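Local structure of beta-xylanase (Roseburia intestinalis L1-82, 6SGF) at residues B[52-57]-B[96-101]; B[60-65]-B[122-127]; B[70-75]-B[102-107]. The protein binds xylan weakly through this carbohydrate-binding module (CBM86), one domain of a larger enzyme that probably hydrolyses internal beta-1,4-xylosidic linkages of xylan. All blocks are in the same frame, centred on the assembly; numbering follows the deposited sequence.

Contact 1 of 3, residues B[52-57]-B[96-101]; sequences SQVNAV and INPSGD
Val-57 and Ile-96 form an antiparallel hydrogen-bonded pair, with Val-57 N donating to Ile-96 O at 2.8 Å and Ile-96 N returning a bond to Val-57 O. Both are nearly straight. A CA-H...O contact from Ala-56 CA to Ile-96 O, 3.5 Å long, adds to the backbone pairing. Beyond this pair the strand pairing stops, and a side chain takes over: Asn-97 ND2 reaches the carbonyl oxygen Asn-55 O at 3.0 Å with an N-H...O angle of 174°. The acceptor lies in the amide plane of Asn-97, although the donor itself is tilted from the plane of the Asn-55 carbonyl. With CG placed beside its own backbone N (chi1 -58°), the Asn-97 amide swings back toward the 52-57 segment, and its ND2 end abuts the methyl of Ala-56, 3.6 Å from ND2 to CB. Asn-55 O accepts a second proton from a water at 3.0 Å, which also donates to Pro-98 O and so bridges the backbones where they diverge.

Next comes the Pro-98 ring, whose CG touches two valines, Val-54 CG1 at 3.9 Å and Val-57 CG2 at 4.0 Å, each side chain crossing the ring at about a right angle.

Asn-55 and Ala-56 both face Glu-129 of strand 119-130, a classic beta bulge on the other edge of strand 54-62. Strand 54-62 runs between strands 93-96 and 119-130, while Val-57 and Ile-96 pack inward on Val-72 and Leu-70 of strand 68-73 in the facing sheet.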
loop_
_atom_site.group_PDB
_atom_site.type_symbol
_atom_site.label_atom_id
_atom_site.label_comp_id
_atom_site.label_asym_id
_atom_site.label_seq_id
_atom_site.Cartn_x
_atom_site.Cartn_y
_atom_site.Cartn_z
ATOM N N SER B 52 8.485 6.604 21.087
ATOM C CA SER B 52 9.856 7.128 21.051
ATOM C C SER B 52 10.665 6.540 19.905
ATOM O O SER B 52 11.768 7.034 19.630
ATOM C CB SER B 52 10.672 6.881 22.317
ATOM O OG SER B 52 11.489 5.695 22.183
ATOM N N GLN B 53 10.199 5.436 19.280
ATOM C CA GLN B 53 10.956 4.807 18.195
ATOM C C GLN B 53 10.647 5.387 16.815
ATOM O O GLN B 53 11.309 5.016 15.844
ATOM C CB GLN B 53 10.694 3.288 18.046
ATOM C CG GLN B 53 10.809 2.383 19.252
ATOM C CD GLN B 53 10.268 0.971 18.933
ATOM O OE1 GLN B 53 10.989 -0.023 19.014
ATOM N NE2 GLN B 53 8.987 0.896 18.556
ATOM N N VAL B 54 9.645 6.251 16.676
ATOM C CA VAL B 54 9.134 6.621 15.358
ATOM C C VAL B 54 9.672 7.982 14.949
ATOM O O VAL B 54 9.530 8.967 15.688
ATOM C CB VAL B 54 7.594 6.623 15.347
ATOM C CG1 VAL B 54 7.075 7.105 14.007
ATOM C CG2 VAL B 54 7.064 5.237 15.648
ATOM N N ASN B 55 10.280 8.046 13.768
ATOM C CA ASN B 55 10.716 9.328 13.244
ATOM C C ASN B 55 9.624 10.017 12.444
ATOM O O ASN B 55 9.438 11.224 12.565
ATOM C CB ASN B 55 11.950 9.171 12.354
ATOM C CG ASN B 55 12.590 10.493 12.059
ATOM O OD1 ASN B 55 12.933 11.234 12.980
ATOM N ND2 ASN B 55 12.729 10.819 10.781
ATOM N N ALA B 56 8.866 9.261 11.650
ATOM C CA ALA B 56 7.932 9.871 10.721
ATOM C C ALA B 56 6.784 8.909 10.479
ATOM O O ALA B 56 6.979 7.687 10.447
ATOM C CB ALA B 56 8.637 10.218 9.390
ATOM N N VAL B 57 5.591 9.474 10.316
ATOM C CA VAL B 57 4.408 8.732 9.890
ATOM C C VAL B 57 3.919 9.358 8.582
ATOM O O VAL B 57 3.576 10.545 8.550
ATOM C CB VAL B 57 3.290 8.760 10.948
ATOM C CG1 VAL B 57 2.125 7.899 10.491
ATOM C CG2 VAL B 57 3.790 8.259 12.326
ATOM N N ILE B 96 3.832 13.301 9.053
ATOM C CA ILE B 96 3.786 13.871 10.393
ATOM C C ILE B 96 4.993 13.328 11.147
ATOM O O ILE B 96 5.240 12.118 11.133
ATOM C CB ILE B 96 2.491 13.502 11.133
ATOM C CG1 ILE B 96 1.284 14.192 10.503
ATOM C CG2 ILE B 96 2.590 13.903 12.608
ATOM C CD1 ILE B 96 -0.019 13.668 11.077
ATOM N N ASN B 97 5.718 14.201 11.842
ATOM C CA ASN B 97 6.800 13.722 12.690
ATOM C C ASN B 97 6.310 13.754 14.138
ATOM O O ASN B 97 6.307 14.826 14.757
ATOM C CB ASN B 97 8.036 14.597 12.507
ATOM C CG ASN B 97 8.507 14.631 11.049
ATOM O OD1 ASN B 97 8.270 15.588 10.308
ATOM N ND2 ASN B 97 9.134 13.555 10.630
ATOM N N PRO B 98 5.868 12.635 14.701
ATOM C CA PRO B 98 5.174 12.654 15.995
ATOM C C PRO B 98 6.129 12.695 17.180
ATOM O O PRO B 98 7.299 12.352 17.084
ATOM C CB PRO B 98 4.424 11.315 15.984
ATOM C CG PRO B 98 5.416 10.414 15.314
ATOM C CD PRO B 98 6.042 11.246 14.212
ATOM N N SER B 99 5.594 13.107 18.323
ATOM C CA SER B 99 6.394 13.175 19.538
ATOM C C SER B 99 5.482 12.921 20.726
ATOM O O SER B 99 4.282 13.194 20.679
ATOM C CB SER B 99 7.140 14.517 19.702
ATOM O OG SER B 99 6.313 15.658 19.525
ATOM N N GLY B 100 6.077 12.423 21.807
ATOM C CA GLY B 100 5.417 12.270 23.085
ATOM C C GLY B 100 5.650 10.888 23.672
ATOM O O GLY B 100 6.562 10.163 23.273
ATOM N N ASP B 101 4.808 10.501 24.621
ATOM C CA ASP B 101 5.028 9.275 25.372
ATOM C C ASP B 101 4.124 8.147 24.896
ATOM O O ASP B 101 3.159 8.346 24.157
ATOM C CB ASP B 101 4.824 9.536 26.866
ATOM C CG ASP B 101 5.984 10.313 27.479
ATOM O OD1 ASP B 101 7.103 10.230 26.923
ATOM O OD2 ASP B 101 5.787 11.004 28.509
HETATM O O HOH W 1 9.377 12.721 15.113
#

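Contact 2 of 3, residues B[60-65]-B[122-127]; sequences QVADQK and SLVSVT. With CD (cadmium ion), chain N.
Strand 60-62 runs antiparallel to strand 122-127, the axes of these short segments approaching to 4.5 Å at an angle of 153°, with the register interrupted by a classic beta bulge in which Val-124 and Ser-125 both face Gln-60. At the bulge Gln-60 O takes the N-H of Val-124 at 2.8 Å and a weak bond from Ser-125 N, while Gln-60 N donates to Ser-125 O. Beyond it, Ala-62 and Ser-122 exchange two 2.9 Å backbone bonds, Ala-62 N to Ser-122 O and Ser-122 N to Ala-62 O. Between them Val-61 and Leu-123 form a non-hydrogen-bonded pair; their backbone bonds go outward, to Thr-92 and Trp-30. Val-61 CA makes a CA-H...O contact with Ser-122 O.

The bulge turns Val-124 toward Gln-60, whose side chain, extended with CG opposite its backbone N (chi1 -177°), lies obliquely across the valine. Val-124 CG1 meets the amide end, 3.6 Å from Gln-60 OE1; the other branch, CG2, touches Ala-62 CB at 3.9 Å. Gln-60 OE1 also lies close to the hydroxyl of Ser-125 and receives a weak hydrogen bond from Thr-10 of the second subunit, so this face of the sheet packs against the neighbouring copy.

Where the strand ends, Asp-63 turns with positive phi and joins that interface through metal: its OD1 and OD1 of Asp-27 of the second subunit both bind a cadmium ion. Lys-65 NZ forms a salt bridge with Asp-63 OD1. A water bridges the other carboxylate oxygen to the second strand, donating to Asp-63 OD2 at 2.8 Å and lying 2.9 Å from Ser-122 OG.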
loop_
_atom_site.group_PDB
_atom_site.type_symbol
_atom_site.label_atom_id
_atom_site.label_comp_id
_atom_site.label_asym_id
_atom_site.label_seq_id
_atom_site.Cartn_x
_atom_site.Cartn_y
_atom_site.Cartn_z
ATOM N N GLN B 60 -0.478 7.975 2.794
ATOM C CA GLN B 60 -0.675 8.022 1.354
ATOM C C GLN B 60 -2.166 8.024 1.048
ATOM O O GLN B 60 -2.908 7.148 1.525
ATOM C CB GLN B 60 0.004 6.836 0.670
ATOM C CG GLN B 60 -0.097 6.860 -0.859
ATOM C CD GLN B 60 0.682 5.715 -1.534
ATOM O OE1 GLN B 60 1.120 4.758 -0.892
ATOM N NE2 GLN B 60 0.839 5.822 -2.822
ATOM N N VAL B 61 -2.593 9.003 0.249
ATOM C CA VAL B 61 -3.987 9.187 -0.122
ATOM C C VAL B 61 -4.135 9.234 -1.642
ATOM O O VAL B 61 -3.169 9.405 -2.394
ATOM C CB VAL B 61 -4.597 10.445 0.521
ATOM C CG1 VAL B 61 -4.525 10.364 2.033
ATOM C CG2 VAL B 61 -3.928 11.678 0.018
ATOM N N ALA B 62 -5.384 9.091 -2.086
ATOM C CA ALA B 62 -5.718 9.158 -3.504
ATOM C C ALA B 62 -7.096 9.793 -3.639
ATOM O O ALA B 62 -7.900 9.757 -2.718
ATOM C CB ALA B 62 -5.662 7.764 -4.152
ATOM N N ASP B 63 -7.345 10.393 -4.799
ATOM C CA ASP B 63 -8.637 11.009 -5.117
ATOM C C ASP B 63 -9.077 12.001 -4.038
ATOM O O ASP B 63 -10.250 12.070 -3.657
ATOM C CB ASP B 63 -9.699 9.947 -5.352
ATOM C CG ASP B 63 -9.596 9.349 -6.733
ATOM O OD1 ASP B 63 -9.244 10.101 -7.665
ATOM O OD2 ASP B 63 -9.853 8.151 -6.841
ATOM N N GLN B 64 -8.125 12.793 -3.559
ATOM C CA GLN B 64 -8.402 13.766 -2.507
ATOM C C GLN B 64 -9.175 14.945 -3.089
ATOM O O GLN B 64 -8.688 15.636 -3.988
ATOM C CB GLN B 64 -7.102 14.251 -1.869
ATOM C CG GLN B 64 -7.323 15.199 -0.672
ATOM C CD GLN B 64 -6.021 15.698 -0.049
ATOM O OE1 GLN B 64 -4.938 15.286 -0.415
ATOM N NE2 GLN B 64 -6.143 16.610 0.873
ATOM N N LYS B 65 -10.374 15.180 -2.561
ATOM C CA LYS B 65 -11.246 16.237 -3.046
ATOM C C LYS B 65 -11.567 17.264 -1.976
ATOM O O LYS B 65 -12.493 18.058 -2.167
ATOM C CB LYS B 65 -12.549 15.672 -3.604
ATOM C CG LYS B 65 -12.354 14.621 -4.664
ATOM C CD LYS B 65 -12.049 15.147 -6.007
ATOM C CE LYS B 65 -12.107 13.987 -7.026
ATOM N NZ LYS B 65 -10.810 13.231 -7.088
ATOM N N SER B 122 -9.531 9.004 -0.434
ATOM C CA SER B 122 -9.213 7.598 -0.202
ATOM C C SER B 122 -7.891 7.457 0.530
ATOM O O SER B 122 -6.913 8.130 0.188
ATOM C CB SER B 122 -9.133 6.842 -1.520
ATOM O OG SER B 122 -10.362 6.928 -2.182
ATOM N N LEU B 123 -7.848 6.564 1.519
ATOM C CA LEU B 123 -6.604 6.241 2.203
ATOM C C LEU B 123 -6.015 4.996 1.564
ATOM O O LEU B 123 -6.680 3.960 1.513
ATOM C CB LEU B 123 -6.818 6.024 3.704
ATOM C CG LEU B 123 -5.573 5.547 4.459
ATOM C CD1 LEU B 123 -4.496 6.594 4.560
ATOM C CD2 LEU B 123 -5.908 5.034 5.837
ATOM N N VAL B 124 -4.756 5.094 1.133
ATOM C CA VAL B 124 -4.015 4.012 0.490
ATOM C C VAL B 124 -3.170 3.245 1.485
ATOM O O VAL B 124 -3.185 2.011 1.516
ATOM C CB VAL B 124 -3.129 4.598 -0.640
ATOM C CG1 VAL B 124 -2.238 3.520 -1.268
ATOM C CG2 VAL B 124 -3.995 5.345 -1.653
ATOM N N SER B 125 -2.393 3.950 2.297
ATOM C CA SER B 125 -1.481 3.275 3.197
ATOM C C SER B 125 -1.005 4.263 4.241
ATOM O O SER B 125 -1.083 5.476 4.040
ATOM C CB SER B 125 -0.287 2.707 2.446
ATOM O OG SER B 125 0.535 3.734 1.927
ATOM N N VAL B 126 -0.478 3.718 5.331
ATOM C CA VAL B 126 0.207 4.487 6.364
ATOM C C VAL B 126 1.530 3.802 6.667
ATOM O O VAL B 126 1.572 2.584 6.865
ATOM C CB VAL B 126 -0.640 4.617 7.642
ATOM C CG1 VAL B 126 0.112 5.499 8.666
ATOM C CG2 VAL B 126 -2.023 5.199 7.305
ATOM N N THR B 127 2.607 4.580 6.653
ATOM C CA THR B 127 3.966 4.081 6.825
ATOM C C THR B 127 4.607 4.700 8.058
ATOM O O THR B 127 4.573 5.917 8.220
ATOM C CB THR B 127 4.836 4.422 5.612
ATOM O OG1 THR B 127 4.366 3.715 4.443
ATOM C CG2 THR B 127 6.285 4.040 5.940
HETATM CD CD CD N . -8.715 9.675 -9.933
HETATM O O HOH W 2 -9.255 6.325 -4.748
HETATM O O HOH W 3 -7.143 10.139 -9.579
#

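Contact 3 of 3, residues B[70-75]-B[102-107]; sequences LKVYNG and GAIDAV. With XYP (beta-D-xylopyranose), chain H.
The xylan-binding pocket is built partly on this strand pair: Lys-71 leads away from strand 103-107 to a bound xylose unit, while its backbone is hydrogen-bonded to Gly-108, next to a CA-H...O contact from Val-107 CA to Lys-71 O, 3.2 Å long. Lys-71 is fully extended beyond CG, which carries NZ out to the sugar hydroxyls. It donates to O3 of the beta-D-xylopyranose at 2.9 Å and more weakly to O2. Asp-78 forms a salt bridge with the same ammonium and Gln-40 hydrogen-bonds it; both also bond the sugar, and they probably fix the position of NZ.

Tyr-73 N donates to Ala-106 O at 2.9 Å. The Tyr-73 ring, with CG beside its backbone N (chi1 -67°), turns along the partner strand: Ala-106 O and the carbonyl carbon of Val-107 lie at its edge, near the ring plane, and CD1 is 4.0 Å from Ala-106 CB. Lys-42 of strand 40-50 makes a cation-pi contact with this ring.

The strands belong to the antiparallel five-stranded sheet of a beta-sandwich, in which strand 103-110 separates strands 40-50 and 68-73. On the side facing the other sheet, Val-72 CG1 packs on the Ile-104 branches, 3.7 Å from CG2, and Val-57 and Val-54 of strand 54-62 cover these two side chains respectively.

Toward Gly-75 the pairing frays into CA-H...O contacts, from Ile-104 CA to Tyr-73 O and from Asn-74 CA to Ala-103 O, each 3.3 Å. The Asp-105 side chain bends back (chi1 59°), and its OD1 accepts a weak, bent bond from Gly-75 N at 3.0 Å.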
loop_
_atom_site.group_PDB
_atom_site.type_symbol
_atom_site.label_atom_id
_atom_site.label_comp_id
_atom_site.label_asym_id
_atom_site.label_seq_id
_atom_site.Cartn_x
_atom_site.Cartn_y
_atom_site.Cartn_z
ATOM N N LEU B 70 -4.667 15.102 9.629
ATOM C CA LEU B 70 -4.101 13.800 9.907
ATOM C C LEU B 70 -3.724 13.728 11.382
ATOM O O LEU B 70 -3.207 14.701 11.952
ATOM C CB LEU B 70 -2.897 13.539 9.021
ATOM C CG LEU B 70 -3.186 13.651 7.523
ATOM C CD1 LEU B 70 -1.855 13.605 6.748
ATOM C CD2 LEU B 70 -4.122 12.622 7.010
ATOM N N LYS B 71 -3.956 12.574 11.988
ATOM C CA LYS B 71 -3.748 12.380 13.416
ATOM C C LYS B 71 -2.981 11.097 13.704
ATOM O O LYS B 71 -3.258 10.057 13.110
ATOM C CB LYS B 71 -5.086 12.297 14.168
ATOM C CG LYS B 71 -5.933 13.539 14.074
ATOM C CD LYS B 71 -7.244 13.335 14.870
ATOM C CE LYS B 71 -8.144 14.561 14.873
ATOM N NZ LYS B 71 -9.223 14.324 15.901
ATOM N N VAL B 72 -2.058 11.177 14.654
ATOM C CA VAL B 72 -1.355 10.032 15.211
ATOM C C VAL B 72 -1.730 9.971 16.686
ATOM O O VAL B 72 -1.349 10.843 17.471
ATOM C CB VAL B 72 0.155 10.132 15.017
ATOM C CG1 VAL B 72 0.830 8.881 15.560
ATOM C CG2 VAL B 72 0.464 10.322 13.565
ATOM N N TYR B 73 -2.451 8.933 17.073
ATOM C CA TYR B 73 -2.903 8.806 18.453
ATOM C C TYR B 73 -1.834 8.108 19.286
ATOM O O TYR B 73 -1.055 7.295 18.769
ATOM C CB TYR B 73 -4.177 7.987 18.526
ATOM C CG TYR B 73 -5.410 8.581 17.913
ATOM C CD1 TYR B 73 -5.600 8.601 16.535
ATOM C CD2 TYR B 73 -6.419 9.076 18.727
ATOM C CE1 TYR B 73 -6.763 9.094 15.983
ATOM C CE2 TYR B 73 -7.581 9.557 18.200
ATOM C CZ TYR B 73 -7.751 9.588 16.839
ATOM O OH TYR B 73 -8.923 10.094 16.347
ATOM N N ASN B 74 -1.796 8.423 20.579
ATOM C CA ASN B 74 -0.895 7.715 21.489
ATOM C C ASN B 74 -1.624 7.410 22.796
ATOM O O ASN B 74 -1.111 7.613 23.894
ATOM C CB ASN B 74 0.413 8.485 21.702
ATOM C CG ASN B 74 0.255 9.799 22.490
ATOM O OD1 ASN B 74 -0.753 10.500 22.407
ATOM N ND2 ASN B 74 1.301 10.144 23.243
ATOM N N GLY B 75 -2.833 6.876 22.665
ATOM C CA GLY B 75 -3.537 6.253 23.762
ATOM C C GLY B 75 -4.614 7.090 24.398
ATOM O O GLY B 75 -5.362 6.570 25.236
ATOM N N GLY B 102 4.429 6.951 25.384
ATOM C CA GLY B 102 3.549 5.824 25.179
ATOM C C GLY B 102 3.721 5.193 23.807
ATOM O O GLY B 102 4.769 5.293 23.169
ATOM N N ALA B 103 2.666 4.522 23.359
ATOM C CA ALA B 103 2.682 3.775 22.111
ATOM C C ALA B 103 1.657 4.347 21.141
ATOM O O ALA B 103 0.594 4.826 21.556
ATOM C CB ALA B 103 2.389 2.299 22.346
ATOM N N ILE B 104 1.990 4.321 19.855
ATOM C CA ILE B 104 1.030 4.694 18.824
ATOM C C ILE B 104 0.079 3.525 18.677
ATOM O O ILE B 104 0.500 2.430 18.302
ATOM C CB ILE B 104 1.712 5.011 17.486
ATOM C CG1 ILE B 104 2.709 6.149 17.655
ATOM C CG2 ILE B 104 0.626 5.311 16.414
ATOM C CD1 ILE B 104 3.656 6.303 16.480
ATOM N N ASP B 105 -1.202 3.755 18.942
ATOM C CA ASP B 105 -2.201 2.706 18.831
ATOM C C ASP B 105 -3.144 2.913 17.653
ATOM O O ASP B 105 -3.833 1.964 17.253
ATOM C CB ASP B 105 -3.042 2.615 20.119
ATOM C CG ASP B 105 -3.776 3.927 20.456
ATOM O OD1 ASP B 105 -3.200 5.019 20.278
ATOM O OD2 ASP B 105 -4.928 3.871 20.930
ATOM N N ALA B 106 -3.176 4.106 17.068
ATOM C CA ALA B 106 -4.156 4.404 16.030
ATOM C C ALA B 106 -3.716 5.628 15.236
ATOM O O ALA B 106 -2.849 6.390 15.666
ATOM C CB ALA B 106 -5.548 4.648 16.623
ATOM N N VAL B 107 -4.354 5.805 14.069
ATOM C CA VAL B 107 -4.223 6.997 13.235
ATOM C C VAL B 107 -5.615 7.429 12.786
ATOM O O VAL B 107 -6.593 6.692 12.918
ATOM C CB VAL B 107 -3.312 6.755 12.016
ATOM C CG1 VAL B 107 -1.893 6.386 12.496
ATOM C CG2 VAL B 107 -3.897 5.705 11.104
HETATM C C1 XYP H . -13.371 16.915 17.511
HETATM C C2 XYP H . -12.065 16.443 16.868
HETATM C C3 XYP H . -11.005 17.466 17.081
HETATM C C4 XYP H . -11.465 18.860 16.723
HETATM C C5 XYP H . -12.782 19.261 17.402
HETATM O O2 XYP H . -11.752 15.148 17.386
HETATM O O3 XYP H . -9.867 17.104 16.246
HETATM O O4 XYP H . -10.412 19.752 17.123
HETATM O O5 XYP H . -13.773 18.260 17.005
#

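How the contacts relate
The three contacts sample both sheets of the beta-sandwich. Contacts 1 and 2 lie about 20 Å apart, centre to centre, on opposite sides of the chain's centre, yet both use strand 54-62 and lie in one sheet; Val-57 of contact 1 packs on Val-126 of contact 2. Contact 3 belongs to the facing sheet, its centre about 9 Å from that of contact 1 and 18 Å from contact 2. Along the chain its segments are nested between those of contact 2 and alternate with those of contact 1. The 96-101 loop runs directly into 102-107, linking the sheets near Asn-74. Lys-71 of contact 3 serves the glycan pocket and Asp-63 of contact 2 the cadmium-bridged subunit interface, so the two lie on different sheets.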